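Local coordinates for DUF3863 domain-containing protein (PDB 3LM3) that is of unknown function but is probably a glycoside hydrolase or deacetylase, at residues A[335-347]-A[355-367]. Numbering follows the deposited sequence.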
loop_
_atom_site.group_PDB
_atom_site.type_symbol
_atom_site.label_atom_id
_atom_site.label_comp_id
_atom_site.label_asym_id
_atom_site.label_seq_id
_atom_site.Cartn_x
_atom_site.Cartn_y
_atom_site.Cartn_z
ATOM N N SER A 335 12.584 16.233 0.688
ATOM C CA SER A 335 11.928 16.623 -0.578
ATOM C C SER A 335 12.017 15.438 -1.501
ATOM O O SER A 335 12.699 14.451 -1.205
ATOM C CB SER A 335 12.590 17.829 -1.227
ATOM O OG SER A 335 13.722 17.436 -1.952
ATOM N N ASN A 336 11.365 15.526 -2.645
ATOM C CA ASN A 336 11.444 14.446 -3.593
ATOM C C ASN A 336 12.710 14.441 -4.419
ATOM O O ASN A 336 12.908 13.548 -5.222
ATOM C CB ASN A 336 10.203 14.432 -4.481
ATOM C CG ASN A 336 8.928 14.168 -3.685
ATOM O OD1 ASN A 336 8.915 13.337 -2.757
ATOM N ND2 ASN A 336 7.844 14.846 -4.042
ATOM N N ASP A 337 13.604 15.392 -4.168
ATOM C CA ASP A 337 14.933 15.321 -4.759
ATOM C C ASP A 337 15.829 14.328 -4.027
ATOM O O ASP A 337 16.906 13.993 -4.521
ATOM C CB ASP A 337 15.625 16.682 -4.707
ATOM C CG ASP A 337 14.942 17.730 -5.555
ATOM O OD1 ASP A 337 14.426 17.393 -6.637
ATOM O OD2 ASP A 337 15.001 18.911 -5.136
ATOM N N ASP A 338 15.409 13.890 -2.847
ATOM C CA ASP A 338 16.259 13.124 -1.945
ATOM C C ASP A 338 16.195 11.611 -2.171
ATOM O O ASP A 338 16.998 10.884 -1.581
ATOM C CB ASP A 338 15.888 13.408 -0.480
ATOM C CG ASP A 338 16.238 14.807 -0.038
ATOM O OD1 ASP A 338 16.992 15.516 -0.753
ATOM O OD2 ASP A 338 15.778 15.193 1.069
ATOM N N TRP A 339 15.256 11.141 -2.995
ATOM C CA TRP A 339 15.094 9.713 -3.236
ATOM C C TRP A 339 15.106 9.373 -4.715
ATOM O O TRP A 339 14.852 10.203 -5.570
ATOM C CB TRP A 339 13.811 9.164 -2.600
ATOM C CG TRP A 339 12.547 9.859 -3.012
ATOM C CD1 TRP A 339 11.924 10.873 -2.344
ATOM C CD2 TRP A 339 11.728 9.577 -4.163
ATOM N NE1 TRP A 339 10.782 11.231 -2.987
ATOM C CE2 TRP A 339 10.644 10.471 -4.121
ATOM C CE3 TRP A 339 11.800 8.664 -5.208
ATOM C CZ2 TRP A 339 9.661 10.490 -5.097
ATOM C CZ3 TRP A 339 10.805 8.680 -6.177
ATOM C CH2 TRP A 339 9.767 9.603 -6.122
ATOM N N ASN A 340 15.455 8.125 -4.994
ATOM C CA ASN A 340 15.535 7.608 -6.340
ATOM C C ASN A 340 15.505 6.099 -6.155
ATOM O O ASN A 340 16.455 5.534 -5.639
ATOM C CB ASN A 340 16.823 8.100 -7.022
ATOM C CG ASN A 340 16.913 7.720 -8.474
ATOM O OD1 ASN A 340 16.370 6.730 -8.904
ATOM N ND2 ASN A 340 17.623 8.550 -9.249
ATOM N N TYR A 341 14.379 5.464 -6.477
ATOM C CA TYR A 341 14.175 4.054 -6.170
ATOM C C TYR A 341 14.352 3.154 -7.386
ATOM O O TYR A 341 13.959 3.506 -8.511
ATOM C CB TYR A 341 12.791 3.811 -5.614
ATOM C CG TYR A 341 12.400 4.677 -4.448
ATOM C CD1 TYR A 341 13.153 4.711 -3.271
ATOM C CD2 TYR A 341 11.241 5.441 -4.493
ATOM C CE1 TYR A 341 12.766 5.478 -2.179
ATOM C CE2 TYR A 341 10.836 6.217 -3.411
ATOM C CZ TYR A 341 11.612 6.238 -2.263
ATOM O OH TYR A 341 11.198 6.969 -1.161
ATOM N N ARG A 342 14.980 2.017 -7.145
ATOM C CA ARG A 342 15.189 0.992 -8.158
ATOM C C ARG A 342 14.834 -0.365 -7.573
ATOM O O ARG A 342 15.106 -0.625 -6.392
ATOM C CB ARG A 342 16.647 0.963 -8.602
ATOM C CG ARG A 342 17.058 2.210 -9.349
ATOM C CD ARG A 342 18.547 2.245 -9.615
ATOM N NE ARG A 342 19.250 2.286 -8.349
ATOM C CZ ARG A 342 20.513 1.940 -8.129
ATOM N NH1 ARG A 342 21.295 1.510 -9.125
ATOM N NH2 ARG A 342 21.007 2.045 -6.892
ATOM N N PHE A 343 14.227 -1.205 -8.415
ATOM C CA PHE A 343 13.952 -2.594 -8.099
ATOM C C PHE A 343 14.270 -3.480 -9.275
ATOM O O PHE A 343 14.115 -3.054 -10.419
ATOM C CB PHE A 343 12.478 -2.793 -7.711
ATOM C CG PHE A 343 12.057 -1.952 -6.555
ATOM C CD1 PHE A 343 12.344 -2.339 -5.260
ATOM C CD2 PHE A 343 11.399 -0.753 -6.755
ATOM C CE1 PHE A 343 12.019 -1.516 -4.191
ATOM C CE2 PHE A 343 11.051 0.069 -5.659
ATOM C CZ PHE A 343 11.354 -0.332 -4.386
ATOM N N VAL A 344 14.689 -4.700 -8.974
ATOM C CA VAL A 344 14.892 -5.753 -9.977
ATOM C C VAL A 344 14.232 -7.022 -9.460
ATOM O O VAL A 344 14.411 -7.375 -8.282
ATOM C CB VAL A 344 16.383 -6.016 -10.235
ATOM C CG1 VAL A 344 16.567 -7.223 -11.171
ATOM C CG2 VAL A 344 17.066 -4.768 -10.783
ATOM N N GLU A 345 13.461 -7.696 -10.302
ATOM C CA GLU A 345 12.803 -8.942 -9.905
ATOM C C GLU A 345 12.739 -9.903 -11.057
ATOM O O GLU A 345 12.413 -9.507 -12.157
ATOM C CB GLU A 345 11.380 -8.660 -9.448
ATOM C CG GLU A 345 10.645 -9.922 -8.987
ATOM C CD GLU A 345 9.159 -9.873 -9.102
ATOM O OE1 GLU A 345 8.596 -8.790 -9.357
ATOM O OE2 GLU A 345 8.513 -10.945 -8.871
ATOM N N ARG A 346 13.032 -11.167 -10.785
ATOM C CA ARG A 346 12.652 -12.262 -11.679
ATOM C C ARG A 346 11.484 -13.018 -11.081
ATOM O O ARG A 346 11.275 -13.019 -9.863
ATOM C CB ARG A 346 13.808 -13.206 -11.970
ATOM C CG ARG A 346 14.839 -12.595 -12.842
ATOM C CD ARG A 346 16.004 -13.533 -13.070
ATOM N NE ARG A 346 16.906 -12.956 -14.054
ATOM C CZ ARG A 346 17.881 -13.633 -14.666
ATOM N NH1 ARG A 346 18.099 -14.906 -14.383
ATOM N NH2 ARG A 346 18.633 -13.008 -15.562
ATOM N N GLY A 347 10.676 -13.663 -11.916
ATOM C CA GLY A 347 9.502 -14.358 -11.393
ATOM C C GLY A 347 9.887 -15.455 -10.420
ATOM O O GLY A 347 10.953 -16.075 -10.554
ATOM N N ASN A 355 8.569 -17.250 -14.453
ATOM C CA ASN A 355 9.999 -17.362 -14.221
ATOM C C ASN A 355 10.878 -16.772 -15.312
ATOM O O ASN A 355 11.999 -16.409 -15.024
ATOM C CB ASN A 355 10.414 -18.823 -13.919
ATOM C CG ASN A 355 10.106 -19.818 -15.028
ATOM O OD1 ASN A 355 9.666 -19.467 -16.135
ATOM N ND2 ASN A 355 10.407 -21.101 -14.747
ATOM N N ASN A 356 10.356 -16.683 -16.528
ATOM C CA ASN A 356 11.126 -16.241 -17.659
ATOM C C ASN A 356 11.236 -14.727 -17.740
ATOM O O ASN A 356 11.960 -14.226 -18.601
ATOM C CB ASN A 356 10.498 -16.744 -18.958
ATOM C CG ASN A 356 9.166 -16.090 -19.247
ATOM O OD1 ASN A 356 8.213 -16.265 -18.501
ATOM N ND2 ASN A 356 9.091 -15.349 -20.367
ATOM N N LEU A 357 10.543 -14.023 -16.843
ATOM C CA LEU A 357 10.515 -12.561 -16.884
ATOM C C LEU A 357 11.439 -11.919 -15.868
ATOM O O LEU A 357 11.518 -12.353 -14.710
ATOM C CB LEU A 357 9.074 -12.075 -16.681
ATOM C CG LEU A 357 8.055 -12.491 -17.739
ATOM C CD1 LEU A 357 6.648 -12.036 -17.337
ATOM C CD2 LEU A 357 8.422 -11.952 -19.137
ATOM N N GLU A 358 12.138 -10.863 -16.302
ATOM C CA GLU A 358 12.912 -10.002 -15.441
ATOM C C GLU A 358 12.353 -8.601 -15.599
ATOM O O GLU A 358 12.279 -8.060 -16.741
ATOM C CB GLU A 358 14.385 -10.002 -15.808
ATOM C CG GLU A 358 15.204 -9.101 -14.913
ATOM C CD GLU A 358 16.684 -9.254 -15.181
ATOM O OE1 GLU A 358 17.299 -10.206 -14.660
ATOM O OE2 GLU A 358 17.220 -8.442 -15.946
ATOM N N ILE A 359 11.921 -8.002 -14.482
ATOM C CA ILE A 359 11.390 -6.639 -14.495
ATOM C C ILE A 359 12.321 -5.723 -13.733
ATOM O O ILE A 359 12.858 -6.113 -12.688
ATOM C CB ILE A 359 9.931 -6.561 -13.954
ATOM C CG1 ILE A 359 9.331 -5.173 -14.217
ATOM C CG2 ILE A 359 9.836 -6.912 -12.440
ATOM C CD1 ILE A 359 7.812 -5.186 -14.063
ATOM N N LYS A 360 12.530 -4.518 -14.256
ATOM C CA LYS A 360 13.275 -3.496 -13.573
ATOM C C LYS A 360 12.386 -2.264 -13.472
ATOM O O LYS A 360 11.879 -1.770 -14.487
ATOM C CB LYS A 360 14.550 -3.137 -14.325
ATOM C CG LYS A 360 15.554 -4.264 -14.371
ATOM C CD LYS A 360 16.855 -3.870 -15.037
ATOM C CE LYS A 360 17.847 -5.012 -14.908
ATOM N NZ LYS A 360 19.162 -4.760 -15.610
ATOM N N TRP A 361 12.240 -1.727 -12.261
ATOM C CA TRP A 361 11.528 -0.459 -12.031
ATOM C C TRP A 361 12.510 0.621 -11.611
ATOM O O TRP A 361 13.474 0.341 -10.890
ATOM C CB TRP A 361 10.499 -0.608 -10.902
ATOM C CG TRP A 361 9.135 -1.026 -11.339
ATOM C CD1 TRP A 361 8.559 -2.261 -11.196
ATOM C CD2 TRP A 361 8.181 -0.216 -12.031
ATOM N NE1 TRP A 361 7.281 -2.253 -11.726
ATOM C CE2 TRP A 361 7.029 -1.006 -12.240
ATOM C CE3 TRP A 361 8.176 1.111 -12.493
ATOM C CZ2 TRP A 361 5.913 -0.520 -12.901
ATOM C CZ3 TRP A 361 7.053 1.582 -13.158
ATOM C CH2 TRP A 361 5.940 0.778 -13.342
ATOM N N PHE A 362 12.253 1.837 -12.086
ATOM C CA PHE A 362 12.979 3.055 -11.749
ATOM C C PHE A 362 11.935 4.094 -11.379
ATOM O O PHE A 362 10.983 4.304 -12.140
ATOM C CB PHE A 362 13.788 3.543 -12.960
ATOM C CG PHE A 362 14.740 2.520 -13.499
ATOM C CD1 PHE A 362 14.292 1.526 -14.356
ATOM C CD2 PHE A 362 16.095 2.523 -13.118
ATOM C CE1 PHE A 362 15.149 0.577 -14.865
ATOM C CE2 PHE A 362 16.967 1.555 -13.631
ATOM C CZ PHE A 362 16.482 0.586 -14.486
HETATM N N MSE A 363 12.090 4.728 -10.233
HETATM C CA MSE A 363 11.125 5.717 -9.773
HETATM C C MSE A 363 11.856 6.911 -9.178
HETATM O O MSE A 363 12.699 6.760 -8.283
HETATM C CB MSE A 363 10.212 5.115 -8.696
HETATM C CG MSE A 363 9.369 3.967 -9.173
HETATM SE SE MSE A 363 8.853 2.781 -7.738
HETATM C CE MSE A 363 7.685 1.550 -8.737
ATOM N N ASN A 364 11.546 8.083 -9.703
ATOM C CA ASN A 364 12.152 9.313 -9.195
ATOM C C ASN A 364 11.099 10.442 -9.235
ATOM O O ASN A 364 9.951 10.215 -9.605
ATOM C CB ASN A 364 13.424 9.643 -9.983
ATOM C CG ASN A 364 13.142 9.868 -11.445
ATOM O OD1 ASN A 364 12.468 10.816 -11.825
ATOM N ND2 ASN A 364 13.616 8.933 -12.284
ATOM N N LYS A 365 11.481 11.646 -8.827
ATOM C CA LYS A 365 10.530 12.756 -8.755
ATOM C C LYS A 365 9.852 13.039 -10.094
ATOM O O LYS A 365 8.723 13.474 -10.148
ATOM C CB LYS A 365 11.250 14.020 -8.269
ATOM C CG LYS A 365 10.373 15.252 -8.174
ATOM C CD LYS A 365 11.135 16.462 -7.683
ATOM C CE LYS A 365 11.814 17.178 -8.801
ATOM N NZ LYS A 365 12.531 18.450 -8.367
ATOM N N GLU A 366 10.589 12.832 -11.184
ATOM C CA GLU A 366 10.127 13.263 -12.494
ATOM C C GLU A 366 9.467 12.192 -13.356
ATOM O O GLU A 366 8.749 12.548 -14.273
ATOM C CB GLU A 366 11.237 13.979 -13.237
ATOM C CG GLU A 366 11.507 15.364 -12.639
ATOM C CD GLU A 366 12.527 16.167 -13.439
ATOM O OE1 GLU A 366 13.714 15.799 -13.431
ATOM O OE2 GLU A 366 12.106 17.154 -14.067
ATOM N N PHE A 367 9.709 10.911 -13.072
ATOM C CA PHE A 367 9.035 9.835 -13.794
ATOM C C PHE A 367 9.209 8.495 -13.087
ATOM O O PHE A 367 10.085 8.332 -12.228
ATOM C CB PHE A 367 9.540 9.712 -15.237
ATOM C CG PHE A 367 10.998 9.326 -15.366
ATOM C CD1 PHE A 367 11.991 10.296 -15.418
ATOM C CD2 PHE A 367 11.380 7.994 -15.464
ATOM C CE1 PHE A 367 13.338 9.938 -15.570
ATOM C CE2 PHE A 367 12.725 7.631 -15.592
ATOM C CZ PHE A 367 13.704 8.616 -15.642
HETATM O O HOH W 1 14.031 12.082 -7.293
HETATM O O HOH W 2 12.024 19.325 -5.052
HETATM O O HOH W 3 12.943 -16.700 -12.417
#
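The Trp339 indole meets Met363 at its edge, where CZ3 lies 3.4 Å from Met363 O near the ring plane. Tyr341 CE2 rests on one face of this indole and Asn336 O on the other, while NE1 donates within the ring plane to Asn336 OD1; these contacts probably restrict the ring's rotation. The Phe343 ring receives the selenium of selenomethionine Met363 at its edge, SE standing 4.1 Å from CE2 in a Met-aromatic contact. Met363 CE continues onto a face of Trp361, so one flexible, polarisable chain touches both rings. Strands 341-346 and 357-363 form an antiparallel beta hairpin at one margin of a four-stranded sheet. Tyr341-Met363, Phe343-Trp361 and Glu345-Ile359 are its hydrogen-bonded pairs, with side chains on the face that packs partly against helix 255-277. The other face carries Arg342, Arg346 and Lys360, whose long charged chains suit the border with solvent, beside Val344, whose CG2 packs on Lys360 CG. There Arg346 grips Glu358 OE1 side-on, NE (2.8 Å) on the anti side and NH2 (3.2 Å) from above the carboxylate plane, both on the same face. With CG anti to N (chi1 180°), the extended Glu358 chain carries OE1 to the guanidinium edge, and its OE2 pairs with Arg373 of the next strand. A leucine in place of Arg346 would probably leave OE1 without its charged mate, Arg373 still holding OE2. Beyond the strands, Lys365, bent at chi3 (86°), runs its methylenes along Asn336 CB and brings NZ 2.8 Å from Asp337 OD1, on the syn side, as a salt bridge.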